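Local coordinates for protein pks18 (Mycobacterium tuberculosis, PDB 1TED) that probably extends medium- and long-chain aliphatic acyl-CoA starters with malonyl-CoA to build tri- and tetraketide alpha-pyrones, at residues E36-G41 / V355-V360; L137-T142 / M179-T184; V248-F253 / L387-R392; G283-G288 / E321-S326; S305-W310 / I369-A374. All blocks are in the same frame, centred on the assembly; numbering follows the deposited sequence.

How the contacts relate
Five contacts illustrate how loops closed along a chain add up to a two-halved fold. The N-terminal strand 36-41 opens contact 1, which stays open across most of the sequence. Inside it, contact 2 closes early, laying helix 177-191 on the N-terminal half of the sheet. Strand 248-253 then opens contact 3, within which contacts 4 and 5 are nested; these two cross, since 305-310 departs before 321-326 closes the helix pair of contact 4. Helix segment 355-360 closes contact 1, crossing contacts 3 and 5 and tying the two family halves together. Segment 369-374 next closes contact 5, and 387-392 closes contact 3 beside it through neighbouring strands.

Contact 1 of 5, residues E36-G41 / V355-V360; sequences EGLATG and VLETMV
Glu357 OE2 is gripped by two water molecules, and both lead from the helix to the backbone of the strand. Both donate to it. One, 2.6 Å from Glu357 OE2, also accepts from Thr40 N at 2.7 Å. The other, 2.7 Å from Glu357 OE2, donates weakly to Leu38 O. The second carboxylate oxygen has a direct partner: Thr40 OG1 donates to Glu357 OE1 across 3.1 Å, a weak bond. A carboxylate with both oxygens engaged in this way is restrained in its rotation about the CG-CD bond. The glutamate reaches so far because its chain is stretched, CG anti to the backbone N (chi1 178°) and CD continuing outward.

In the layered alpha-beta-alpha-beta-alpha thiolase fold helices pack on mixed beta-sheet; here helix 349-361 of the C-terminal half crosses strand 32-41 of the N-terminal half, with segment axes 117° apart and 9.0 Å at their closest. A classic beta bulge, Glu36 and Gly37 facing Val232, lies at the start of the segment.

Beneath the polar bridge runs an apolar seam. Leu38 sets its CD2 branch against CB and CG of the glutamate, with Leu38 CD2 3.6 Å from Glu357 CB. On the reverse face of the strand, Ala39 packs against helix 102-125.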
# COMPACT_ATOMS: atom_id res chain seq x y z
N GLU A 36 0.03 5.87 -21.57
CA GLU A 36 -0.30 6.91 -22.53
C GLU A 36 0.30 8.26 -22.18
O GLU A 36 0.41 9.15 -23.03
CB GLU A 36 -1.83 6.97 -22.67
CG GLU A 36 -2.38 5.57 -22.85
CD GLU A 36 -3.80 5.50 -23.36
OE1 GLU A 36 -4.70 6.05 -22.70
OE2 GLU A 36 -4.01 4.86 -24.42
N GLY A 37 0.72 8.40 -20.93
CA GLY A 37 1.32 9.64 -20.48
C GLY A 37 2.41 9.29 -19.48
O GLY A 37 2.26 8.34 -18.72
N LEU A 38 3.50 10.05 -19.50
CA LEU A 38 4.62 9.82 -18.61
C LEU A 38 5.36 11.13 -18.32
O LEU A 38 5.78 11.83 -19.25
CB LEU A 38 5.58 8.80 -19.23
CG LEU A 38 6.84 8.35 -18.48
CD1 LEU A 38 7.44 7.18 -19.21
CD2 LEU A 38 7.87 9.48 -18.38
N ALA A 39 5.53 11.44 -17.04
CA ALA A 39 6.22 12.66 -16.64
C ALA A 39 7.25 12.35 -15.57
O ALA A 39 7.12 11.38 -14.81
CB ALA A 39 5.24 13.69 -16.13
N THR A 40 8.25 13.20 -15.50
CA THR A 40 9.35 13.04 -14.57
C THR A 40 9.65 14.33 -13.81
O THR A 40 9.47 15.43 -14.34
CB THR A 40 10.58 12.59 -15.37
OG1 THR A 40 10.53 11.16 -15.55
CG2 THR A 40 11.84 13.01 -14.68
N GLY A 41 10.12 14.20 -12.58
CA GLY A 41 10.42 15.39 -11.82
C GLY A 41 11.19 15.18 -10.53
O GLY A 41 11.12 14.11 -9.90
N VAL A 355 14.16 5.97 -16.28
CA VAL A 355 14.82 5.14 -17.27
C VAL A 355 13.99 4.96 -18.53
O VAL A 355 14.49 5.10 -19.64
CB VAL A 355 15.16 3.77 -16.68
CG1 VAL A 355 15.59 2.80 -17.78
CG2 VAL A 355 16.27 3.93 -15.66
N LEU A 356 12.71 4.66 -18.33
CA LEU A 356 11.77 4.45 -19.42
C LEU A 356 11.62 5.72 -20.26
O LEU A 356 11.58 5.64 -21.49
CB LEU A 356 10.43 3.98 -18.84
CG LEU A 356 9.28 3.40 -19.68
CD1 LEU A 356 8.57 4.52 -20.38
CD2 LEU A 356 9.79 2.38 -20.69
N GLU A 357 11.56 6.88 -19.62
CA GLU A 357 11.42 8.15 -20.34
C GLU A 357 12.58 8.43 -21.31
O GLU A 357 12.37 8.97 -22.39
CB GLU A 357 11.28 9.34 -19.37
CG GLU A 357 11.19 10.71 -20.07
CD GLU A 357 10.89 11.86 -19.11
OE1 GLU A 357 11.72 12.15 -18.22
OE2 GLU A 357 9.82 12.48 -19.23
N THR A 358 13.80 8.07 -20.93
CA THR A 358 14.96 8.28 -21.79
C THR A 358 14.84 7.41 -23.04
O THR A 358 15.15 7.86 -24.15
CB THR A 358 16.28 7.91 -21.06
OG1 THR A 358 16.51 8.84 -20.00
CG2 THR A 358 17.46 7.95 -22.03
N MET A 359 14.39 6.17 -22.85
CA MET A 359 14.23 5.23 -23.96
C MET A 359 13.13 5.70 -24.89
O MET A 359 13.17 5.45 -26.10
CB MET A 359 13.91 3.83 -23.42
CG MET A 359 15.02 3.25 -22.52
SD MET A 359 14.56 1.67 -21.78
CE MET A 359 16.19 0.97 -21.36
N VAL A 360 12.15 6.39 -24.32
CA VAL A 360 11.04 6.91 -25.11
C VAL A 360 11.53 8.08 -25.96
O VAL A 360 11.31 8.11 -27.18
CB VAL A 360 9.89 7.39 -24.18
CG1 VAL A 360 8.81 8.09 -25.00
CG2 VAL A 360 9.31 6.19 -23.44
O HOH W 1 8.28 12.19 -21.41
O HOH W 2 8.81 14.44 -17.86

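Contact 2 of 5, residues L137-T142 / M179-T184; sequences LLVLAT and MNALGT
Val139 and Ala181 bring together a strand and the helix of a beta-alpha-beta crossover in the thiolase fold. The chain leaves strand 166-171, runs through helix 177-191 and returns in strand 196-204, with strand 135-142 lying between the two in the sheet; the helix therefore rests on the strand that the crossover skips. Strand and helix segments run nearly antiparallel, at 171°, their axes approaching to 8.6 Å. Cys175, probably the catalytic nucleophile, as in related enzymes, sits just ahead of this helix, and the side chain of Ala141 is about 11 Å from that of Cys175.

The contact between the segments is apolar and wholly buried. Leu137, Val139 and Ala141, alternating along the strand, all direct their CB toward the helix. Val139 straddles two helix residues: its CG1 branch meets the small methyl of Ala181, CG1 to CB 3.6 Å, and its CG2 branch reaches the methyl of Thr184, CG2 to CG2 4.0 Å. Ala141 faces the Ala181 methyl more loosely, 4.4 Å from Ala141 CB to Ala181 CB. Leu137 closes the row at the other end, where its CD2 lies 3.9 Å from Thr184 O. The same threonine also packs on Val168 of the second subunit, so the helix is shared between this strand and the dimer interface.

No hydrogen bond crosses between the segments; Thr184 bonds within its own helix. With its OG1 beside the backbone N (chi1 -59°), it offers CG2 to Val139 and turns the hydroxyl back, Thr184 OG1 donating to Asn180 O at 3.0 Å; Thr184 N reaches that oxygen from the opposite face of the carbonyl plane.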
# COMPACT_ATOMS: atom_id res chain seq x y z
N LEU A 137 -8.79 5.78 -11.04
CA LEU A 137 -7.87 5.21 -10.05
C LEU A 137 -6.58 6.00 -9.93
O LEU A 137 -6.01 6.46 -10.92
CB LEU A 137 -7.54 3.75 -10.42
CG LEU A 137 -6.55 2.96 -9.56
CD1 LEU A 137 -7.06 2.82 -8.13
CD2 LEU A 137 -6.35 1.57 -10.17
N LEU A 138 -6.13 6.16 -8.70
CA LEU A 138 -4.91 6.87 -8.40
C LEU A 138 -4.08 5.97 -7.50
O LEU A 138 -4.50 5.67 -6.37
CB LEU A 138 -5.22 8.17 -7.66
CG LEU A 138 -4.07 8.79 -6.87
CD1 LEU A 138 -2.90 9.08 -7.77
CD2 LEU A 138 -4.54 10.07 -6.22
N VAL A 139 -2.93 5.51 -7.98
CA VAL A 139 -2.07 4.66 -7.17
C VAL A 139 -0.85 5.46 -6.75
O VAL A 139 -0.13 6.02 -7.58
CB VAL A 139 -1.62 3.38 -7.92
CG1 VAL A 139 -0.80 2.49 -6.99
CG2 VAL A 139 -2.83 2.63 -8.43
N LEU A 140 -0.62 5.50 -5.45
CA LEU A 140 0.51 6.25 -4.92
C LEU A 140 1.48 5.31 -4.21
O LEU A 140 1.09 4.58 -3.30
CB LEU A 140 -0.01 7.32 -3.95
CG LEU A 140 0.91 8.42 -3.42
CD1 LEU A 140 1.90 7.84 -2.43
CD2 LEU A 140 1.60 9.11 -4.59
N ALA A 141 2.74 5.32 -4.64
CA ALA A 141 3.75 4.48 -4.03
C ALA A 141 4.88 5.31 -3.42
O ALA A 141 5.30 6.33 -3.98
CB ALA A 141 4.31 3.51 -5.05
N THR A 142 5.36 4.84 -2.26
CA THR A 142 6.46 5.49 -1.55
C THR A 142 6.98 4.56 -0.47
O THR A 142 6.26 3.66 -0.03
CB THR A 142 6.01 6.78 -0.81
OG1 THR A 142 5.13 7.54 -1.64
CG2 THR A 142 7.23 7.63 -0.44
N MET A 179 6.42 -1.09 -10.30
CA MET A 179 5.85 -2.27 -10.95
C MET A 179 4.58 -2.79 -10.26
O MET A 179 3.62 -3.17 -10.95
CB MET A 179 6.88 -3.41 -11.01
CG MET A 179 8.06 -3.14 -11.95
SD MET A 179 7.57 -2.89 -13.67
CE MET A 179 7.43 -1.12 -13.76
N ASN A 180 4.57 -2.81 -8.93
CA ASN A 180 3.39 -3.27 -8.18
C ASN A 180 2.26 -2.28 -8.43
O ASN A 180 1.10 -2.66 -8.63
CB ASN A 180 3.68 -3.31 -6.67
CG ASN A 180 4.82 -4.26 -6.30
OD1 ASN A 180 4.64 -5.48 -6.23
ND2 ASN A 180 6.00 -3.70 -6.07
N ALA A 181 2.61 -0.99 -8.43
CA ALA A 181 1.65 0.08 -8.66
C ALA A 181 1.09 -0.03 -10.08
O ALA A 181 -0.13 -0.03 -10.29
CB ALA A 181 2.32 1.44 -8.44
N LEU A 182 1.99 -0.13 -11.06
CA LEU A 182 1.60 -0.24 -12.46
C LEU A 182 0.68 -1.44 -12.69
O LEU A 182 -0.27 -1.35 -13.47
CB LEU A 182 2.84 -0.39 -13.34
CG LEU A 182 2.57 -0.57 -14.83
CD1 LEU A 182 1.67 0.54 -15.34
CD2 LEU A 182 3.90 -0.57 -15.59
N GLY A 183 0.97 -2.55 -12.02
CA GLY A 183 0.15 -3.74 -12.18
C GLY A 183 -1.28 -3.52 -11.71
O GLY A 183 -2.23 -4.07 -12.26
N THR A 184 -1.41 -2.69 -10.68
CA THR A 184 -2.71 -2.37 -10.11
C THR A 184 -3.52 -1.54 -11.12
O THR A 184 -4.71 -1.78 -11.33
CB THR A 184 -2.52 -1.58 -8.80
OG1 THR A 184 -1.75 -2.39 -7.89
CG2 THR A 184 -3.85 -1.24 -8.16

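Contact 3 of 5, residues V248-F253 / L387-R392; sequences VVRSSF and LFDIIR
Arg250 leans across onto strand 387-390, and each part of its side chain finds a partner there. Its CB starts close to the partner backbone, 3.6 Å from Leu387 O. From CG the chain runs to CD, which lies against the carboxylate of the next residue but one, Arg250 CD to Asp389 CG 3.4 Å. A bend at chi3 (54°) then turns the guanidinium to lie between the side chains of Leu387 and Asp389. One of its faces receives the CD2 methyl of Leu387, offset toward the rim, with NE 3.8 Å from Leu387 CD2. At its edge, and near its plane, NH1 makes a salt bridge 2.9 Å long to Asp389 OD1, on the syn side but 35° out of the carboxylate plane; the two flat groups are turned 67° apart. Asp389 OD1 also accepts from Thr371 OG1 on the adjoining strand.

The backbone sets where this side chain starts. Strands 247-256 and 382-390 are antiparallel neighbours in the mixed sheet of the thiolase fold, and a classic beta bulge puts Arg250 and Ser251 both opposite Leu387. Before the bulge, Val248 and Asp389 form a hydrogen-bonded pair, Val248 N to Asp389 O 2.8 Å; after it, Leu387 N reaches Ser251 O at 2.6 Å. At the bulge itself Leu387 O receives two weak bonds, from Arg250 N and Ser251 N. Leu387 and, further along, Phe253 pack on helix 281-299.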
# COMPACT_ATOMS: atom_id res chain seq x y z
N VAL A 248 3.38 -0.05 -24.67
CA VAL A 248 2.47 -1.16 -24.39
C VAL A 248 3.01 -2.06 -23.27
O VAL A 248 4.15 -2.53 -23.33
CB VAL A 248 2.23 -2.04 -25.66
CG1 VAL A 248 1.24 -3.16 -25.35
CG2 VAL A 248 1.71 -1.19 -26.80
N VAL A 249 2.20 -2.28 -22.24
CA VAL A 249 2.61 -3.16 -21.14
C VAL A 249 2.12 -4.56 -21.52
O VAL A 249 0.99 -4.94 -21.25
CB VAL A 249 2.01 -2.71 -19.78
CG1 VAL A 249 2.50 -3.62 -18.67
CG2 VAL A 249 2.43 -1.27 -19.47
N ARG A 250 3.01 -5.30 -22.17
CA ARG A 250 2.72 -6.64 -22.66
C ARG A 250 2.58 -7.73 -21.61
O ARG A 250 1.67 -8.56 -21.70
CB ARG A 250 3.80 -7.03 -23.67
CG ARG A 250 3.94 -6.03 -24.82
CD ARG A 250 5.11 -6.36 -25.72
NE ARG A 250 5.03 -7.73 -26.22
CZ ARG A 250 5.88 -8.26 -27.09
NH1 ARG A 250 6.88 -7.54 -27.59
NH2 ARG A 250 5.72 -9.52 -27.47
N SER A 251 3.46 -7.73 -20.62
CA SER A 251 3.41 -8.76 -19.58
C SER A 251 4.19 -8.35 -18.34
O SER A 251 5.25 -7.73 -18.44
CB SER A 251 3.98 -10.08 -20.15
OG SER A 251 3.80 -11.16 -19.26
N SER A 252 3.68 -8.70 -17.16
CA SER A 252 4.37 -8.35 -15.92
C SER A 252 4.72 -9.63 -15.16
O SER A 252 4.12 -10.68 -15.39
CB SER A 252 3.52 -7.41 -15.07
OG SER A 252 2.33 -8.03 -14.63
N PHE A 253 5.69 -9.55 -14.26
CA PHE A 253 6.12 -10.73 -13.51
C PHE A 253 6.71 -10.38 -12.14
O PHE A 253 7.23 -9.29 -11.94
CB PHE A 253 7.17 -11.51 -14.33
CG PHE A 253 8.42 -10.71 -14.64
CD1 PHE A 253 9.47 -10.66 -13.72
CD2 PHE A 253 8.53 -9.99 -15.82
CE1 PHE A 253 10.61 -9.89 -13.99
CE2 PHE A 253 9.66 -9.21 -16.10
CZ PHE A 253 10.70 -9.16 -15.18
N LEU A 387 7.49 -6.82 -19.51
CA LEU A 387 7.94 -6.89 -20.90
C LEU A 387 7.14 -5.75 -21.53
O LEU A 387 5.96 -5.59 -21.23
CB LEU A 387 7.54 -8.22 -21.56
CG LEU A 387 7.76 -8.29 -23.09
CD1 LEU A 387 9.25 -8.22 -23.40
CD2 LEU A 387 7.18 -9.57 -23.66
N PHE A 388 7.77 -4.95 -22.39
CA PHE A 388 7.05 -3.84 -22.99
C PHE A 388 7.48 -3.49 -24.41
O PHE A 388 8.54 -3.90 -24.87
CB PHE A 388 7.17 -2.60 -22.09
CG PHE A 388 8.57 -2.05 -21.99
CD1 PHE A 388 9.05 -1.17 -22.96
CD2 PHE A 388 9.40 -2.41 -20.94
CE1 PHE A 388 10.36 -0.67 -22.88
CE2 PHE A 388 10.71 -1.92 -20.85
CZ PHE A 388 11.19 -1.04 -21.83
N ASP A 389 6.63 -2.72 -25.08
CA ASP A 389 6.87 -2.26 -26.45
C ASP A 389 6.76 -0.73 -26.54
O ASP A 389 5.80 -0.15 -26.03
CB ASP A 389 5.84 -2.87 -27.41
CG ASP A 389 6.28 -4.20 -28.00
OD1 ASP A 389 7.36 -4.71 -27.61
OD2 ASP A 389 5.55 -4.73 -28.86
N ILE A 390 7.74 -0.09 -27.16
CA ILE A 390 7.69 1.36 -27.35
C ILE A 390 7.47 1.57 -28.85
O ILE A 390 8.27 1.14 -29.69
CB ILE A 390 9.01 2.07 -26.95
CG1 ILE A 390 9.28 1.90 -25.45
CG2 ILE A 390 8.91 3.56 -27.27
CD1 ILE A 390 10.62 2.51 -25.02
N ILE A 391 6.37 2.23 -29.20
CA ILE A 391 6.09 2.47 -30.60
C ILE A 391 6.92 3.64 -31.14
O ILE A 391 6.87 4.75 -30.61
CB ILE A 391 4.58 2.73 -30.81
CG1 ILE A 391 3.80 1.52 -30.28
CG2 ILE A 391 4.30 2.96 -32.29
CD1 ILE A 391 2.37 1.48 -30.70
N ARG A 392 7.70 3.36 -32.18
CA ARG A 392 8.54 4.38 -32.78
C ARG A 392 7.78 5.04 -33.93
O ARG A 392 7.85 6.26 -34.10
CB ARG A 392 9.84 3.77 -33.27
CG ARG A 392 10.61 3.01 -32.19
CD ARG A 392 10.87 3.88 -30.97
NE ARG A 392 11.76 3.20 -30.02
CZ ARG A 392 12.25 3.75 -28.91
NH1 ARG A 392 11.94 5.00 -28.59
NH2 ARG A 392 13.06 3.05 -28.14

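Contact 4 of 5, residues G283-G288 / E321-S326; sequences GYIFSG and EQSVRS
Phe286 and Ser326 mark the tight side of this helix pair, Phe286 and Arg325 its outward side. The segments, in the C-terminal half of the thiolase fold, run in nearly the same direction, crossing at -23° with axes 7.7 Å apart, and the CA atoms of Phe286 and Ser326 come within 4.7 Å. The small Ser326 at the crossing is consistent with so close an approach. Ser326 OG, anti to its own backbone N, donates to Phe286 O; the modelled separation is very short and its exact value doubtful. The same hydroxyl bonds with Ala290 N, a turn further along the first helix. Nearby, Ile285 turns its CG2 branch between two residues of the second helix, 3.4 Å from Ser323 OG and 4.0 Å from Gln322 CB; the Ser323 hydroxyl itself bonds to Ile319 O. The Ile285 side chain is about 9 Å from that of Cys175, probably the nucleophile.

Toward solvent the contact passes from backbone to flat groups. The guanidinium of exposed Arg325 lies on one face of the Phe286 ring, planes 7° apart, in a stacked cation-pi contact with CZ 3.5 Å from the ring centroid. NH2 sits over the base of the ring, and NH1 over the far end. Gln322 holds the guanidinium in this pose: its OE1 accepts from Arg325 NE at 3.0 Å and from Arg325 NH2 at 2.7 Å, a side-on grip that restrains the group's rotation.

Inward, helices 281-299 and 317-327 rest together on the C-terminal half of the sheet, Ile285 on Phe377 and Ser323 on Phe375 of strand 370-378, with Ser323 and Val324 against Ile312 of edge strand 310-312.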
# COMPACT_ATOMS: atom_id res chain seq x y z
N GLY A 283 24.84 -10.84 -5.16
CA GLY A 283 24.86 -12.25 -5.49
C GLY A 283 23.43 -12.75 -5.71
O GLY A 283 23.21 -13.67 -6.50
N TYR A 284 22.46 -12.16 -5.02
CA TYR A 284 21.06 -12.57 -5.18
C TYR A 284 20.55 -12.08 -6.53
O TYR A 284 19.77 -12.76 -7.20
CB TYR A 284 20.17 -11.98 -4.08
CG TYR A 284 20.53 -12.38 -2.67
CD1 TYR A 284 21.02 -13.65 -2.38
CD2 TYR A 284 20.31 -11.50 -1.61
CE1 TYR A 284 21.28 -14.05 -1.07
CE2 TYR A 284 20.56 -11.89 -0.29
CZ TYR A 284 21.05 -13.16 -0.03
OH TYR A 284 21.27 -13.54 1.28
N ILE A 285 21.00 -10.89 -6.91
CA ILE A 285 20.62 -10.29 -8.17
C ILE A 285 21.16 -11.11 -9.34
O ILE A 285 20.42 -11.46 -10.25
CB ILE A 285 21.17 -8.85 -8.27
CG1 ILE A 285 20.45 -7.96 -7.25
CG2 ILE A 285 20.98 -8.31 -9.69
CD1 ILE A 285 21.04 -6.57 -7.12
N PHE A 286 22.45 -11.41 -9.30
CA PHE A 286 23.08 -12.17 -10.38
C PHE A 286 22.43 -13.51 -10.66
O PHE A 286 22.18 -13.87 -11.80
CB PHE A 286 24.55 -12.42 -10.08
CG PHE A 286 25.17 -13.43 -11.00
CD1 PHE A 286 25.41 -13.11 -12.34
CD2 PHE A 286 25.47 -14.72 -10.55
CE1 PHE A 286 25.95 -14.06 -13.22
CE2 PHE A 286 26.02 -15.68 -11.42
CZ PHE A 286 26.26 -15.35 -12.76
N SER A 287 22.17 -14.28 -9.61
CA SER A 287 21.59 -15.60 -9.80
C SER A 287 20.07 -15.59 -9.87
O SER A 287 19.45 -16.61 -10.22
CB SER A 287 22.07 -16.55 -8.69
OG SER A 287 21.64 -16.10 -7.43
N GLY A 288 19.47 -14.44 -9.58
CA GLY A 288 18.03 -14.35 -9.63
C GLY A 288 17.47 -13.78 -10.92
O GLY A 288 16.40 -14.19 -11.37
N GLU A 321 25.44 -3.69 -12.51
CA GLU A 321 26.56 -4.59 -12.77
C GLU A 321 26.15 -6.06 -12.86
O GLU A 321 26.36 -6.73 -13.88
CB GLU A 321 27.55 -4.42 -11.62
CG GLU A 321 28.97 -4.76 -11.87
CD GLU A 321 29.83 -4.17 -10.79
OE1 GLU A 321 29.59 -4.47 -9.61
OE2 GLU A 321 30.75 -3.39 -11.12
N GLN A 322 25.59 -6.57 -11.77
CA GLN A 322 25.17 -7.96 -11.68
C GLN A 322 23.95 -8.29 -12.53
O GLN A 322 23.81 -9.43 -13.00
CB GLN A 322 24.91 -8.35 -10.22
CG GLN A 322 26.16 -8.32 -9.34
CD GLN A 322 27.33 -9.11 -9.95
OE1 GLN A 322 27.14 -10.19 -10.51
NE2 GLN A 322 28.54 -8.57 -9.82
N SER A 323 23.08 -7.31 -12.75
CA SER A 323 21.90 -7.55 -13.57
C SER A 323 22.37 -7.83 -14.99
O SER A 323 21.87 -8.75 -15.65
CB SER A 323 20.96 -6.33 -13.57
OG SER A 323 20.30 -6.20 -12.31
N VAL A 324 23.33 -7.04 -15.47
CA VAL A 324 23.86 -7.22 -16.81
C VAL A 324 24.64 -8.54 -16.97
O VAL A 324 24.52 -9.23 -18.00
CB VAL A 324 24.76 -6.03 -17.22
CG1 VAL A 324 25.52 -6.34 -18.49
CG2 VAL A 324 23.91 -4.78 -17.43
N ARG A 325 25.42 -8.90 -15.96
CA ARG A 325 26.19 -10.14 -16.04
C ARG A 325 25.23 -11.33 -16.06
O ARG A 325 25.37 -12.25 -16.87
CB ARG A 325 27.17 -10.26 -14.87
CG ARG A 325 28.12 -11.45 -14.99
CD ARG A 325 29.25 -11.38 -13.99
NE ARG A 325 28.76 -11.49 -12.62
CZ ARG A 325 28.78 -12.60 -11.89
NH1 ARG A 325 29.26 -13.72 -12.41
NH2 ARG A 325 28.31 -12.59 -10.65
N SER A 326 24.24 -11.29 -15.17
CA SER A 326 23.23 -12.34 -15.06
C SER A 326 22.61 -12.62 -16.43
O SER A 326 22.42 -13.77 -16.81
CB SER A 326 22.15 -11.92 -14.06
OG SER A 326 21.24 -12.97 -13.77

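Contact 5 of 5, residues S305-W310 / I369-A374; sequences SDIDLW and ISTGVA
Trp310 and Val373 lie side by side and point the same way, the indole meeting the valine obliquely with Trp310 CZ3 3.6 Å from Val373 CB. Ile307 comes from another direction, at about a right angle to Val373, its CD1 3.9 Å from Val373 CG2. A second branch of this isoleucine, CG2, sits over one face of the indole, toward its rim. The same CD1 also meets the methyl of Thr371, 3.7 Å from Thr371 CG2; the hydroxyl of that threonine is turned to Asp389 on the next strand.

These residues lead into the parallel edge of the mixed thiolase-fold sheet, where strand 310-312 joins strand 370-378. Trp310 and Val373 form the parallel bridge, supported by a weak bond of 3.4 Å from Val373 N to Leu309 O, and helix 281-299 packs on both side chains.

Ahead of the bridge, a carboxylate joins the pairing. Asp308 OD2 accepts from Thr371 N at 3.0 Å, almost straight at 171°, through its anti lone pair, while its OD1 makes a salt bridge to Lys367. Leu309 sets its CD1 3.9 Å from Ser370 CB.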
# COMPACT_ATOMS: atom_id res chain seq x y z
N SER A 305 18.35 -12.42 -26.16
CA SER A 305 18.98 -11.79 -27.33
C SER A 305 18.03 -11.01 -28.24
O SER A 305 18.47 -10.24 -29.08
CB SER A 305 19.71 -12.85 -28.16
OG SER A 305 18.81 -13.82 -28.66
N ASP A 306 16.73 -11.23 -28.09
CA ASP A 306 15.74 -10.53 -28.91
C ASP A 306 15.46 -9.12 -28.42
O ASP A 306 14.99 -8.27 -29.18
CB ASP A 306 14.39 -11.26 -28.89
CG ASP A 306 14.43 -12.60 -29.58
OD1 ASP A 306 14.99 -12.68 -30.69
OD2 ASP A 306 13.88 -13.56 -29.00
N ILE A 307 15.75 -8.86 -27.15
CA ILE A 307 15.45 -7.57 -26.54
C ILE A 307 16.24 -6.30 -26.88
O ILE A 307 17.47 -6.29 -26.83
CB ILE A 307 15.44 -7.73 -24.99
CG1 ILE A 307 14.46 -8.84 -24.58
CG2 ILE A 307 15.09 -6.41 -24.32
CD1 ILE A 307 13.02 -8.63 -25.10
N ASP A 308 15.52 -5.24 -27.23
CA ASP A 308 16.11 -3.91 -27.50
C ASP A 308 15.73 -3.18 -26.22
O ASP A 308 14.56 -3.15 -25.87
CB ASP A 308 15.39 -3.15 -28.62
CG ASP A 308 14.99 -4.02 -29.79
OD1 ASP A 308 15.89 -4.43 -30.57
OD2 ASP A 308 13.78 -4.29 -29.94
N LEU A 309 16.68 -2.59 -25.51
CA LEU A 309 16.31 -1.87 -24.28
C LEU A 309 16.16 -2.74 -23.04
O LEU A 309 15.32 -3.63 -22.96
CB LEU A 309 14.99 -1.09 -24.44
CG LEU A 309 14.78 -0.11 -25.59
CD1 LEU A 309 13.36 0.45 -25.52
CD2 LEU A 309 15.80 1.00 -25.51
N TRP A 310 17.00 -2.45 -22.06
CA TRP A 310 16.95 -3.13 -20.79
C TRP A 310 16.85 -2.03 -19.75
O TRP A 310 17.83 -1.35 -19.45
CB TRP A 310 18.21 -3.98 -20.59
CG TRP A 310 18.20 -5.23 -21.43
CD1 TRP A 310 18.78 -5.41 -22.65
CD2 TRP A 310 17.54 -6.47 -21.11
NE1 TRP A 310 18.52 -6.68 -23.12
CE2 TRP A 310 17.76 -7.34 -22.19
CE3 TRP A 310 16.78 -6.91 -20.02
CZ2 TRP A 310 17.24 -8.65 -22.22
CZ3 TRP A 310 16.27 -8.21 -20.05
CH2 TRP A 310 16.50 -9.06 -21.14
N ILE A 369 8.96 -0.07 -33.41
CA ILE A 369 8.58 -0.87 -32.24
C ILE A 369 9.80 -1.52 -31.61
O ILE A 369 10.37 -2.48 -32.15
CB ILE A 369 7.55 -1.99 -32.55
CG1 ILE A 369 6.28 -1.42 -33.16
CG2 ILE A 369 7.20 -2.74 -31.25
CD1 ILE A 369 5.20 -2.46 -33.37
N SER A 370 10.21 -0.99 -30.47
CA SER A 370 11.35 -1.52 -29.75
C SER A 370 10.77 -2.36 -28.61
O SER A 370 9.81 -1.95 -27.96
CB SER A 370 12.19 -0.37 -29.20
OG SER A 370 12.50 0.54 -30.24
N THR A 371 11.31 -3.55 -28.39
CA THR A 371 10.79 -4.40 -27.32
C THR A 371 11.74 -4.36 -26.14
O THR A 371 12.93 -4.58 -26.30
CB THR A 371 10.62 -5.86 -27.80
OG1 THR A 371 9.62 -5.90 -28.82
CG2 THR A 371 10.19 -6.76 -26.65
N GLY A 372 11.22 -4.09 -24.95
CA GLY A 372 12.10 -4.03 -23.81
C GLY A 372 11.59 -4.72 -22.56
O GLY A 372 10.41 -5.06 -22.44
N VAL A 373 12.51 -4.95 -21.64
CA VAL A 373 12.20 -5.57 -20.37
C VAL A 373 12.70 -4.63 -19.29
O VAL A 373 13.82 -4.11 -19.36
CB VAL A 373 12.93 -6.92 -20.17
CG1 VAL A 373 12.64 -7.44 -18.77
CG2 VAL A 373 12.51 -7.95 -21.25
N ALA A 374 11.86 -4.39 -18.29
CA ALA A 374 12.24 -3.54 -17.19
C ALA A 374 12.08 -4.37 -15.92
O ALA A 374 11.20 -5.23 -15.85
CB ALA A 374 11.35 -2.31 -17.13